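Coat protein (Papaya mosaic virus, PDB 4DOX) forms the capsid of a flexible filamentous plant virus, its subunits probably assembling helically around the genomic RNA. Local coordinates at residues A[30-34]-A[105-109]; A[38-42]-A[95-101]; A[118-124]-A[137-141]; A[62-66]-A[78-83]; A[48-52]-A[84-88]. One frame throughout, in Å; residues are numbered along the deposited sequence.

Contact 1 of 5, residues A[30-34]-A[105-109]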
# COMPACT_ATOMS: atom_id res chain seq x y z
N SER A 30 -10.39 -6.68 -5.79
CA SER A 30 -10.00 -6.53 -4.39
C SER A 30 -10.68 -5.37 -3.74
O SER A 30 -10.73 -4.29 -4.31
CB SER A 30 -8.47 -6.33 -4.28
OG SER A 30 -8.10 -6.25 -2.91
N ASN A 31 -11.19 -5.56 -2.54
CA ASN A 31 -11.71 -4.43 -1.77
C ASN A 31 -10.66 -3.84 -0.82
O ASN A 31 -10.94 -2.96 -0.01
CB ASN A 31 -13.03 -4.74 -1.06
CG ASN A 31 -12.96 -5.90 -0.07
OD1 ASN A 31 -11.90 -6.36 0.30
ND2 ASN A 31 -14.11 -6.36 0.39
N LEU A 32 -9.43 -4.34 -0.92
CA LEU A 32 -8.38 -3.95 -0.02
C LEU A 32 -7.23 -3.27 -0.79
O LEU A 32 -6.40 -2.63 -0.19
CB LEU A 32 -7.88 -5.17 0.78
CG LEU A 32 -8.74 -5.80 1.90
CD1 LEU A 32 -8.05 -7.03 2.46
CD2 LEU A 32 -9.11 -4.84 3.06
N LEU A 33 -7.17 -3.44 -2.10
CA LEU A 33 -6.12 -2.84 -2.91
C LEU A 33 -6.69 -1.86 -3.98
O LEU A 33 -7.84 -1.96 -4.39
CB LEU A 33 -5.28 -3.95 -3.56
CG LEU A 33 -4.55 -4.94 -2.67
CD1 LEU A 33 -3.76 -5.99 -3.50
CD2 LEU A 33 -3.60 -4.25 -1.72
N PRO A 34 -5.90 -0.88 -4.40
CA PRO A 34 -6.49 -0.01 -5.42
C PRO A 34 -6.68 -0.85 -6.67
O PRO A 34 -5.95 -1.83 -6.86
CB PRO A 34 -5.39 1.03 -5.68
CG PRO A 34 -4.46 0.92 -4.49
CD PRO A 34 -4.52 -0.51 -4.04
N LYS A 105 -5.16 2.03 1.10
CA LYS A 105 -5.12 0.97 0.11
C LYS A 105 -3.85 1.06 -0.68
O LYS A 105 -3.28 0.02 -1.00
CB LYS A 105 -6.34 1.00 -0.83
CG LYS A 105 -7.52 0.34 -0.22
CD LYS A 105 -8.80 0.72 -0.90
CE LYS A 105 -10.01 0.26 -0.08
NZ LYS A 105 -11.22 0.33 -0.94
N PHE A 106 -3.41 2.27 -1.01
CA PHE A 106 -2.17 2.48 -1.73
C PHE A 106 -0.97 1.94 -0.93
O PHE A 106 -0.09 1.27 -1.47
CB PHE A 106 -1.97 3.97 -1.97
CG PHE A 106 -0.76 4.31 -2.83
CD1 PHE A 106 0.42 4.81 -2.25
CD2 PHE A 106 -0.79 4.16 -4.21
CE1 PHE A 106 1.54 5.12 -3.03
CE2 PHE A 106 0.35 4.50 -5.02
CZ PHE A 106 1.50 4.98 -4.41
N CYS A 107 -0.89 2.26 0.37
CA CYS A 107 0.22 1.76 1.20
C CYS A 107 0.17 0.23 1.27
O CYS A 107 1.21 -0.40 1.23
CB CYS A 107 0.22 2.39 2.59
SG CYS A 107 0.50 4.21 2.48
N ARG A 108 -1.05 -0.33 1.33
CA ARG A 108 -1.23 -1.74 1.49
C ARG A 108 -0.64 -2.45 0.29
O ARG A 108 -0.10 -3.55 0.44
CB ARG A 108 -2.71 -2.06 1.59
CG ARG A 108 -2.95 -3.42 2.16
CD ARG A 108 -4.39 -3.69 2.30
NE ARG A 108 -4.91 -3.20 3.57
CZ ARG A 108 -5.92 -2.35 3.69
NH1 ARG A 108 -6.51 -1.89 2.60
NH2 ARG A 108 -6.31 -1.95 4.90
N TYR A 109 -0.72 -1.81 -0.88
CA TYR A 109 -0.25 -2.37 -2.14
C TYR A 109 1.28 -2.55 -2.16
O TYR A 109 1.82 -3.34 -2.99
CB TYR A 109 -0.68 -1.48 -3.33
CG TYR A 109 -0.17 -1.96 -4.68
CD1 TYR A 109 -0.61 -3.20 -5.24
CD2 TYR A 109 0.72 -1.19 -5.41
CE1 TYR A 109 -0.16 -3.66 -6.52
CE2 TYR A 109 1.20 -1.64 -6.69
CZ TYR A 109 0.75 -2.88 -7.23
OH TYR A 109 1.23 -3.30 -8.45
O HOH W 1 -10.64 -1.51 -3.51
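Arg108 and Leu32 are joined by a hydrogen bond. NH1 of Arg108 donates to O of Leu32 over 2.9 Å, meeting a lone pair in the carbonyl plane, and the accepting oxygen lies almost in the guanidinium plane. A bend at chi3 (-86°) turns the head of the otherwise extended arginine onto this carbonyl, while NE is held by a salt bridge with Asp145. Such pairing with a carboxylate and a carbonyl would be expected to fix the guanidinium in rotation, and the carboxylate probably offsets its buried charge. Lys105 reaches the loop through a water that accepts a hydrogen bond from its NZ at 3.2 Å and donates to O of Ser30 and O of Leu33. The contact thereby ties the extended arm that precedes helix 36-48 onto helix 103-108 of an all-helical coat-protein fold; within the arm, Ser30 OG accepts from Leu32 N to form an ST turn. Apolar packing adds to this. CD2 of Leu32 lies over one face of the Arg108 guanidinium, toward its rim, and CD2 of Leu33 sits 4.0 Å from CG of Arg108, beside the backbone of Tyr109. Pro34 rests its CD against CB of Tyr109 at 4.0 Å and at the same distance from CB of Lys105, with Leu39 of helix 36-48 packed against both Pro34 and Tyr109.

Contact 2 of 5, residues A[38-42]-A[95-101]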
# COMPACT_ATOMS: atom_id res chain seq x y z
N GLN A 38 -6.87 2.69 -11.05
CA GLN A 38 -6.50 3.63 -10.01
C GLN A 38 -4.98 3.71 -9.87
O GLN A 38 -4.43 4.82 -9.83
CB GLN A 38 -7.19 3.26 -8.69
CG GLN A 38 -8.69 3.57 -8.67
CD GLN A 38 -9.36 2.90 -7.49
OE1 GLN A 38 -8.91 1.87 -7.06
NE2 GLN A 38 -10.39 3.49 -6.95
N LEU A 39 -4.30 2.56 -9.84
CA LEU A 39 -2.84 2.60 -9.80
C LEU A 39 -2.28 3.41 -10.99
O LEU A 39 -1.43 4.27 -10.80
CB LEU A 39 -2.24 1.20 -9.76
CG LEU A 39 -2.30 0.43 -8.45
CD1 LEU A 39 -1.67 -0.91 -8.65
CD2 LEU A 39 -1.62 1.19 -7.28
N LYS A 40 -2.76 3.14 -12.20
CA LYS A 40 -2.30 3.84 -13.40
C LYS A 40 -2.50 5.34 -13.29
O LYS A 40 -1.67 6.12 -13.77
CB LYS A 40 -3.11 3.36 -14.61
CG LYS A 40 -2.34 2.87 -15.81
CD LYS A 40 -1.46 3.91 -16.45
CE LYS A 40 -0.31 3.20 -17.23
NZ LYS A 40 0.77 4.16 -17.60
N SER A 41 -3.63 5.76 -12.71
CA SER A 41 -3.88 7.18 -12.58
C SER A 41 -2.81 7.84 -11.70
O SER A 41 -2.28 8.92 -12.07
CB SER A 41 -5.25 7.44 -11.98
OG SER A 41 -6.27 7.07 -12.86
N VAL A 42 -2.50 7.18 -10.56
CA VAL A 42 -1.52 7.69 -9.62
C VAL A 42 -0.17 7.92 -10.29
O VAL A 42 0.37 9.02 -10.20
CB VAL A 42 -1.36 6.82 -8.36
CG1 VAL A 42 -0.22 7.39 -7.47
CG2 VAL A 42 -2.71 6.68 -7.55
N ILE A 95 -2.08 13.34 -4.77
CA ILE A 95 -2.07 12.68 -6.06
C ILE A 95 -2.68 11.29 -5.87
O ILE A 95 -3.56 10.89 -6.63
CB ILE A 95 -0.66 12.60 -6.62
CG1 ILE A 95 -0.25 13.95 -7.18
CG2 ILE A 95 -0.59 11.60 -7.75
CD1 ILE A 95 1.20 14.00 -7.62
N VAL A 96 -2.23 10.56 -4.84
CA VAL A 96 -2.85 9.27 -4.54
C VAL A 96 -4.39 9.40 -4.44
O VAL A 96 -5.14 8.72 -5.15
CB VAL A 96 -2.28 8.60 -3.26
CG1 VAL A 96 -3.09 7.30 -2.91
CG2 VAL A 96 -0.74 8.34 -3.39
N LYS A 97 -4.86 10.29 -3.57
CA LYS A 97 -6.30 10.53 -3.40
C LYS A 97 -7.03 10.97 -4.67
O LYS A 97 -8.21 10.65 -4.84
CB LYS A 97 -6.54 11.51 -2.28
CG LYS A 97 -6.13 10.97 -0.94
CD LYS A 97 -6.05 12.10 0.07
CE LYS A 97 -5.66 11.51 1.39
NZ LYS A 97 -5.71 12.48 2.50
N ALA A 98 -6.34 11.66 -5.57
CA ALA A 98 -6.90 12.08 -6.84
C ALA A 98 -7.28 10.91 -7.75
O ALA A 98 -8.11 11.04 -8.65
CB ALA A 98 -5.96 13.00 -7.53
N SER A 99 -6.72 9.74 -7.51
CA SER A 99 -7.06 8.59 -8.38
C SER A 99 -8.32 7.93 -7.90
O SER A 99 -8.88 7.11 -8.61
CB SER A 99 -5.95 7.55 -8.35
OG SER A 99 -5.98 6.93 -7.08
N GLY A 100 -8.74 8.23 -6.68
CA GLY A 100 -10.00 7.75 -6.16
C GLY A 100 -9.81 6.57 -5.25
O GLY A 100 -10.77 6.02 -4.74
N THR A 101 -8.56 6.15 -5.04
CA THR A 101 -8.24 5.16 -3.96
C THR A 101 -7.98 5.94 -2.66
O THR A 101 -8.02 7.15 -2.66
CB THR A 101 -7.11 4.14 -4.36
OG1 THR A 101 -7.08 3.08 -3.42
CG2 THR A 101 -5.70 4.76 -4.40
O HOH W 2 -9.31 1.79 -4.36
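Val42 and Ser99 meet where two helices of the bundle, 36-48 and 89-98, run antiparallel, so that Gln38 lies level with Ser99 and Val42 with Val96. The two branches of Val42 divide the work. With CG1 anti to the backbone N (chi1 176°), that methyl faces CG2 of Ile95 and CG2 of Val96, at 4.2 Å from each, whereas CG2 turns toward the side chain of Ser99. Ser41 brings its CB alongside CB of Ser99 at 3.7 Å, consistent with the close approach of the backbones at the end of helix 89-98. Phe106 of helix 103-108 covers Val42 and Val96 from a further side, closing the apolar part of the interface.

Gln38 extends along the loop that leaves the second helix. Its CG passes O of Ser99 and its amide crosses Thr101 at a slant, CD standing 4.0 Å from CB of Thr101. OE1 of Gln38 accepts a hydrogen bond at 2.7 Å from a water that also binds OG1 of Thr101, and a second bond from N of Ser35. Gly100, with positive phi (100°), is where the chain leaves helical geometry. Just before it, Ser99 folds its hydroxyl back over the helix end: OG donates to O of Val96 at 2.8 Å, and the same carbonyl also accepts from N of Ser99.

Contact 3 of 5, residues A[118-124]-A[137-141]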
# COMPACT_ATOMS: atom_id res chain seq x y z
N ARG A 118 12.13 -2.38 6.37
CA ARG A 118 12.17 -1.94 7.75
C ARG A 118 12.20 -3.09 8.76
O ARG A 118 12.77 -2.91 9.85
CB ARG A 118 10.99 -1.03 8.03
CG ARG A 118 10.85 0.17 7.07
CD ARG A 118 11.58 1.36 7.56
NE ARG A 118 11.27 1.65 8.97
CZ ARG A 118 10.66 2.75 9.41
NH1 ARG A 118 10.27 3.71 8.55
NH2 ARG A 118 10.44 2.90 10.72
N THR A 119 11.60 -4.23 8.44
CA THR A 119 11.52 -5.36 9.38
C THR A 119 12.90 -5.87 9.86
O THR A 119 13.83 -6.03 9.06
CB THR A 119 10.72 -6.48 8.78
OG1 THR A 119 9.44 -5.97 8.42
CG2 THR A 119 10.56 -7.66 9.73
N ASP A 120 13.02 -6.09 11.19
CA ASP A 120 14.28 -6.38 11.91
C ASP A 120 15.42 -5.34 11.70
O ASP A 120 16.57 -5.62 12.04
CB ASP A 120 14.79 -7.83 11.65
CG ASP A 120 13.73 -8.90 11.92
OD1 ASP A 120 12.84 -8.69 12.78
OD2 ASP A 120 13.79 -9.96 11.27
N LYS A 121 15.07 -4.16 11.17
CA LYS A 121 16.00 -3.03 11.01
C LYS A 121 15.60 -1.74 11.72
O LYS A 121 16.36 -1.25 12.55
CB LYS A 121 16.29 -2.75 9.55
CG LYS A 121 17.12 -3.81 8.88
CD LYS A 121 16.98 -3.70 7.37
CE LYS A 121 17.25 -5.05 6.71
NZ LYS A 121 18.65 -5.22 6.21
N MET A 122 14.43 -1.16 11.39
CA MET A 122 13.89 0.00 12.14
C MET A 122 12.36 -0.11 12.30
O MET A 122 11.59 0.18 11.37
CB MET A 122 14.20 1.38 11.50
CG MET A 122 15.60 1.64 10.88
SD MET A 122 15.53 2.71 9.32
CE MET A 122 17.30 2.89 8.88
N ALA A 123 11.94 -0.49 13.50
CA ALA A 123 10.51 -0.68 13.82
C ALA A 123 9.64 0.59 13.61
O ALA A 123 10.14 1.70 13.59
CB ALA A 123 10.39 -1.18 15.22
N PRO A 124 8.31 0.42 13.46
CA PRO A 124 7.50 1.63 13.49
C PRO A 124 7.89 2.60 14.64
O PRO A 124 7.94 2.21 15.82
CB PRO A 124 6.08 1.07 13.66
CG PRO A 124 6.09 -0.13 12.92
CD PRO A 124 7.48 -0.74 13.11
N LYS A 137 6.47 -5.81 17.58
CA LYS A 137 6.83 -4.48 17.15
C LYS A 137 6.68 -4.17 15.67
O LYS A 137 6.23 -3.10 15.29
CB LYS A 137 8.30 -4.43 17.31
CG LYS A 137 8.81 -3.64 18.34
CD LYS A 137 10.04 -3.06 17.78
CE LYS A 137 11.25 -3.87 17.99
NZ LYS A 137 11.53 -3.82 19.41
N PHE A 138 7.12 -5.12 14.85
CA PHE A 138 7.25 -4.98 13.41
C PHE A 138 5.91 -5.16 12.73
O PHE A 138 5.82 -5.06 11.53
CB PHE A 138 8.34 -5.90 12.88
CG PHE A 138 9.70 -5.44 13.23
CD1 PHE A 138 10.47 -6.07 14.20
CD2 PHE A 138 10.19 -4.29 12.63
CE1 PHE A 138 11.73 -5.58 14.54
CE2 PHE A 138 11.43 -3.79 12.96
CZ PHE A 138 12.21 -4.44 13.92
N ALA A 139 4.89 -5.39 13.54
CA ALA A 139 3.52 -5.52 13.11
C ALA A 139 2.75 -4.20 13.29
O ALA A 139 1.59 -4.10 12.90
CB ALA A 139 2.88 -6.61 13.89
N ALA A 140 3.38 -3.21 13.91
CA ALA A 140 2.62 -2.02 14.39
C ALA A 140 2.46 -0.92 13.31
O ALA A 140 2.74 0.27 13.56
CB ALA A 140 3.19 -1.45 15.71
N PHE A 141 2.06 -1.35 12.12
CA PHE A 141 1.63 -0.40 11.12
C PHE A 141 0.28 -0.79 10.59
O PHE A 141 -0.08 -1.99 10.61
CB PHE A 141 2.66 -0.15 10.00
CG PHE A 141 3.08 -1.37 9.22
CD1 PHE A 141 2.77 -1.47 7.86
CD2 PHE A 141 3.87 -2.38 9.80
CE1 PHE A 141 3.19 -2.61 7.11
CE2 PHE A 141 4.28 -3.49 9.07
CZ PHE A 141 3.95 -3.61 7.73
O HOH W 3 7.62 -4.27 9.81
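The ring of Phe138 takes the peptide between Thr119 and Asp120 on one face: N of Asp120 stands 3.2 Å above the ring plane, displaced toward the rim, with C of Thr119 beside it. At the ring edge, near its plane, comes C of Met122, and CB of Ala123 lies 3.6 Å from CE2 of Phe138. The carboxylate of Asp120 is turned nearly perpendicular to the ring (88°) and brings OD1 to 3.7 Å from CE1 of Phe138; its OD2 is engaged in a salt bridge with Arg161. The second ring, Phe141, carries O of Phe138 at its edge and meets CG of Pro124 obliquely through CD2 at 4.4 Å.

Phe138 packs against the turn that follows helix 111-118, where O of Arg118 accepts from both Lys121 N and Met122 N. This turn and the 3-10 segment 137-139 belong to the long, largely irregular region between helices 111-118 and 165-172. Arg118 folds back on the turn, its NE and NH2 gripping the single acceptor Met122 O side-on, with NE at 2.8 Å; NH2 also forms a salt bridge with Asp69 of helix 56-70. Pro124 sets its CG 4.2 Å from CB of Ala140, the centre of an inverse gamma turn. A bridging water donates to O of Phe138 and to OG1 of Thr119, which is also hydrogen-bonded to O of Trp115.

Contact 4 of 5, residues A[62-66]-A[78-83]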
# COMPACT_ATOMS: atom_id res chain seq x y z
N GLU A 62 8.53 6.39 -0.71
CA GLU A 62 8.84 7.42 0.26
C GLU A 62 7.61 7.79 1.06
O GLU A 62 7.70 8.03 2.26
CB GLU A 62 9.41 8.64 -0.43
CG GLU A 62 10.77 8.40 -1.03
CD GLU A 62 11.25 9.59 -1.82
OE1 GLU A 62 11.03 10.74 -1.38
OE2 GLU A 62 11.85 9.36 -2.89
N LEU A 63 6.46 7.81 0.39
CA LEU A 63 5.20 8.10 1.06
C LEU A 63 4.82 6.89 1.91
O LEU A 63 4.39 7.04 3.07
CB LEU A 63 4.10 8.43 0.06
CG LEU A 63 2.65 8.55 0.55
CD1 LEU A 63 2.47 9.67 1.52
CD2 LEU A 63 1.80 8.79 -0.63
N VAL A 64 5.03 5.70 1.34
CA VAL A 64 4.79 4.45 2.09
C VAL A 64 5.58 4.38 3.39
O VAL A 64 5.03 4.02 4.44
CB VAL A 64 5.07 3.21 1.23
CG1 VAL A 64 4.68 1.97 1.99
CG2 VAL A 64 4.31 3.33 -0.11
N ASN A 65 6.86 4.73 3.32
CA ASN A 65 7.67 4.79 4.51
C ASN A 65 7.05 5.72 5.53
O ASN A 65 7.00 5.42 6.70
CB ASN A 65 9.06 5.32 4.16
CG ASN A 65 10.09 5.09 5.30
OD1 ASN A 65 10.31 3.96 5.77
ND2 ASN A 65 10.73 6.17 5.71
N PHE A 66 6.59 6.88 5.07
CA PHE A 66 6.10 7.89 6.00
C PHE A 66 4.92 7.30 6.74
O PHE A 66 4.80 7.47 7.96
CB PHE A 66 5.68 9.18 5.28
CG PHE A 66 4.97 10.14 6.19
CD1 PHE A 66 5.68 11.11 6.89
CD2 PHE A 66 3.59 10.03 6.42
CE1 PHE A 66 5.02 11.97 7.78
CE2 PHE A 66 2.93 10.88 7.28
CZ PHE A 66 3.64 11.84 7.98
N VAL A 78 0.19 14.28 6.48
CA VAL A 78 1.42 13.99 5.77
C VAL A 78 2.34 15.23 5.71
O VAL A 78 1.92 16.32 5.21
CB VAL A 78 1.10 13.39 4.36
CG1 VAL A 78 2.37 13.00 3.67
CG2 VAL A 78 0.24 12.14 4.54
N THR A 79 3.57 15.08 6.24
CA THR A 79 4.52 16.22 6.26
C THR A 79 5.88 15.89 5.62
O THR A 79 6.22 14.72 5.37
CB THR A 79 4.84 16.69 7.69
OG1 THR A 79 5.57 15.65 8.37
CG2 THR A 79 3.57 17.03 8.45
N GLY A 80 6.69 16.92 5.41
CA GLY A 80 8.04 16.70 4.92
C GLY A 80 8.20 16.56 3.40
O GLY A 80 7.22 16.29 2.67
N PRO A 81 9.44 16.75 2.92
CA PRO A 81 9.77 16.74 1.49
C PRO A 81 9.90 15.32 0.94
O PRO A 81 10.05 14.37 1.71
CB PRO A 81 11.15 17.41 1.46
CG PRO A 81 11.77 16.98 2.81
CD PRO A 81 10.62 17.00 3.78
N SER A 82 9.85 15.17 -0.38
CA SER A 82 10.23 13.92 -1.00
C SER A 82 11.59 14.13 -1.64
O SER A 82 12.11 15.24 -1.58
CB SER A 82 9.23 13.50 -2.08
OG SER A 82 9.56 14.13 -3.29
N SER A 83 12.14 13.10 -2.29
CA SER A 83 13.40 13.23 -2.99
C SER A 83 13.33 14.08 -4.27
O SER A 83 14.38 14.36 -4.86
CB SER A 83 14.01 11.86 -3.28
OG SER A 83 13.28 11.15 -4.25
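The loop linking helix 56-70 to helix 89-98 folds back along the first of these helices, and Glu62 and Phe66, one turn apart, hold it at two places. Glu62 grips Ser83 with both carboxylate oxygens. OE1 accepts from the backbone N of Ser83 at 2.8 Å, while OE2 accepts a hydrogen bond from OG of Ser83 at 2.7 Å. Each oxygen uses its syn lone pair, so the carboxylate is fixed by a fork of two bonds to one residue. The chain of Glu62 is extended beyond CG (chi2 174°), which carries the acid out from the helix to the loop.

Phe66 provides the apolar hold. CG1 of Val78 lies over one face of its ring, 4.2 Å above the plane and toward the rim, while CG2 of Val78 approaches CE2 of Phe66 at 4.0 Å. OG1 of Thr79 stands beside CE1 of the ring. CD1 of Leu63 closes on CG1 of Val78 from the helix, again at 4.0 Å. Leu89, at the start of the following helix, packs against Phe66, Val78 and Ser82, completing a carboxylate-to-serine clamp and an aromatic patch that pin an interhelical loop onto the helix before it.

Contact 5 of 5, residues A[48-52]-A[84-88]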
# COMPACT_ATOMS: atom_id res chain seq x y z
N ALA A 48 3.23 13.46 -14.53
CA ALA A 48 2.84 14.79 -14.93
C ALA A 48 3.32 15.85 -13.93
O ALA A 48 3.61 16.98 -14.29
CB ALA A 48 1.38 14.87 -15.12
N ALA A 49 3.37 15.46 -12.67
CA ALA A 49 3.83 16.31 -11.60
C ALA A 49 5.33 16.41 -11.60
O ALA A 49 5.90 17.12 -10.79
CB ALA A 49 3.37 15.78 -10.30
N LYS A 50 6.02 15.85 -12.66
CA LYS A 50 7.47 15.81 -12.76
C LYS A 50 8.33 14.80 -12.00
O LYS A 50 9.46 15.03 -11.74
CB LYS A 50 8.02 17.22 -12.66
CG LYS A 50 7.97 17.99 -13.93
CD LYS A 50 6.63 18.54 -14.24
CE LYS A 50 6.67 19.59 -15.26
NZ LYS A 50 7.29 20.82 -14.72
N VAL A 51 7.70 13.75 -11.58
CA VAL A 51 8.46 12.62 -11.06
C VAL A 51 8.90 11.89 -12.31
O VAL A 51 8.06 11.68 -13.19
CB VAL A 51 7.57 11.65 -10.23
CG1 VAL A 51 8.35 10.42 -9.79
CG2 VAL A 51 7.03 12.33 -9.05
N PRO A 52 10.21 11.54 -12.43
CA PRO A 52 10.72 10.75 -13.57
C PRO A 52 10.00 9.42 -13.67
O PRO A 52 9.78 8.78 -12.65
CB PRO A 52 12.20 10.51 -13.19
CG PRO A 52 12.59 11.80 -12.46
CD PRO A 52 11.31 12.08 -11.60
N ILE A 84 12.13 14.50 -4.68
CA ILE A 84 11.96 15.38 -5.88
C ILE A 84 11.68 16.82 -5.41
O ILE A 84 10.77 17.05 -4.59
CB ILE A 84 10.82 14.89 -6.91
CG1 ILE A 84 10.94 13.41 -7.31
CG2 ILE A 84 10.77 15.77 -8.16
CD1 ILE A 84 12.29 13.02 -7.86
N PRO A 85 12.46 17.80 -5.92
CA PRO A 85 12.26 19.13 -5.34
C PRO A 85 10.95 19.70 -5.81
O PRO A 85 10.52 19.45 -6.97
CB PRO A 85 13.43 19.96 -5.90
CG PRO A 85 14.42 18.94 -6.49
CD PRO A 85 13.52 17.81 -6.95
N GLU A 86 10.29 20.43 -4.92
CA GLU A 86 8.97 20.98 -5.24
C GLU A 86 7.85 19.93 -5.43
O GLU A 86 6.80 20.23 -6.02
CB GLU A 86 9.02 21.98 -6.44
CG GLU A 86 8.80 23.51 -6.06
CD GLU A 86 7.56 23.76 -5.11
OE1 GLU A 86 6.59 22.91 -5.10
OE2 GLU A 86 7.57 24.81 -4.37
N ILE A 87 8.10 18.70 -4.95
CA ILE A 87 7.00 17.76 -4.65
C ILE A 87 7.17 17.26 -3.23
O ILE A 87 8.13 16.58 -2.95
CB ILE A 87 6.96 16.58 -5.66
CG1 ILE A 87 6.90 17.13 -7.08
CG2 ILE A 87 5.70 15.76 -5.47
CD1 ILE A 87 7.11 16.09 -8.13
N SER A 88 6.26 17.63 -2.34
CA SER A 88 6.29 17.20 -0.91
C SER A 88 5.57 15.87 -0.78
O SER A 88 4.87 15.46 -1.70
CB SER A 88 5.60 18.24 -0.02
OG SER A 88 4.23 18.33 -0.34
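Ile84 to Ile87 form a type II beta turn, closed by Ile87 N donating to Ile84 O, and these two end residues face Ala49 to Pro52, where the chain leaves helix 36-48. Ile87 sends its long branch across: CG1 is anti to the carbonyl carbon (chi1 -54°) and CD1 continues outward (chi2 169°), bringing the terminal methyl to 3.9 Å from CG2 of Val51. The two side chains cross at about a right angle. The same CD1 lies 4.3 Å from CB of Ala49.

On the other segment, Lys50, with positive phi (79°), is the C-prime residue of a Schellman motif that ends the helix, in which Val51 N bonds to Met46 O and Lys50 N to Val47 O. After this turn Val51 is buried against Val56 and Val59 of helix 56-70, while its CG2 still looks at the beta turn. The loops after helix 36-48 and before helix 89-98 meet through aliphatic contacts, without a hydrogen bond between the segments. Ile84 completes the packing. Its CG1 comes within 4.4 Å of CG2 of Val51, its CG2 lies 3.9 Å from O of Lys50, and its CD1 meets CD of the Pro52 ring at 4.0 Å. Leu92 of helix 89-98 also touches Ile87, and Ile95 of the same helix touches Ala49.

Contacts 1, 2, 5 and 4 are nested in that order along the chain, contact 1 outermost and contact 4 innermost, whereas contact 3 follows after all of them. Contacts 1 and 2 have centres 11 Å apart and touch, helix 103-108 following directly on helix 89-98. Contacts 4 and 5, 12 Å apart, share the loop before helix 89-98, with Ser82 OG near Ile87 O. Helix 56-70 joins contact 4 to contact 3 through Asn65, a probable hydrogen-bond partner of Arg118, and to contact 2 through Leu63, which packs on Val96. Contacts 3 and 5, about 28 Å between centres, do not touch. Together they tie the loop before helix 36-48, the helices up to 111-118 and the loops after it into one subunit.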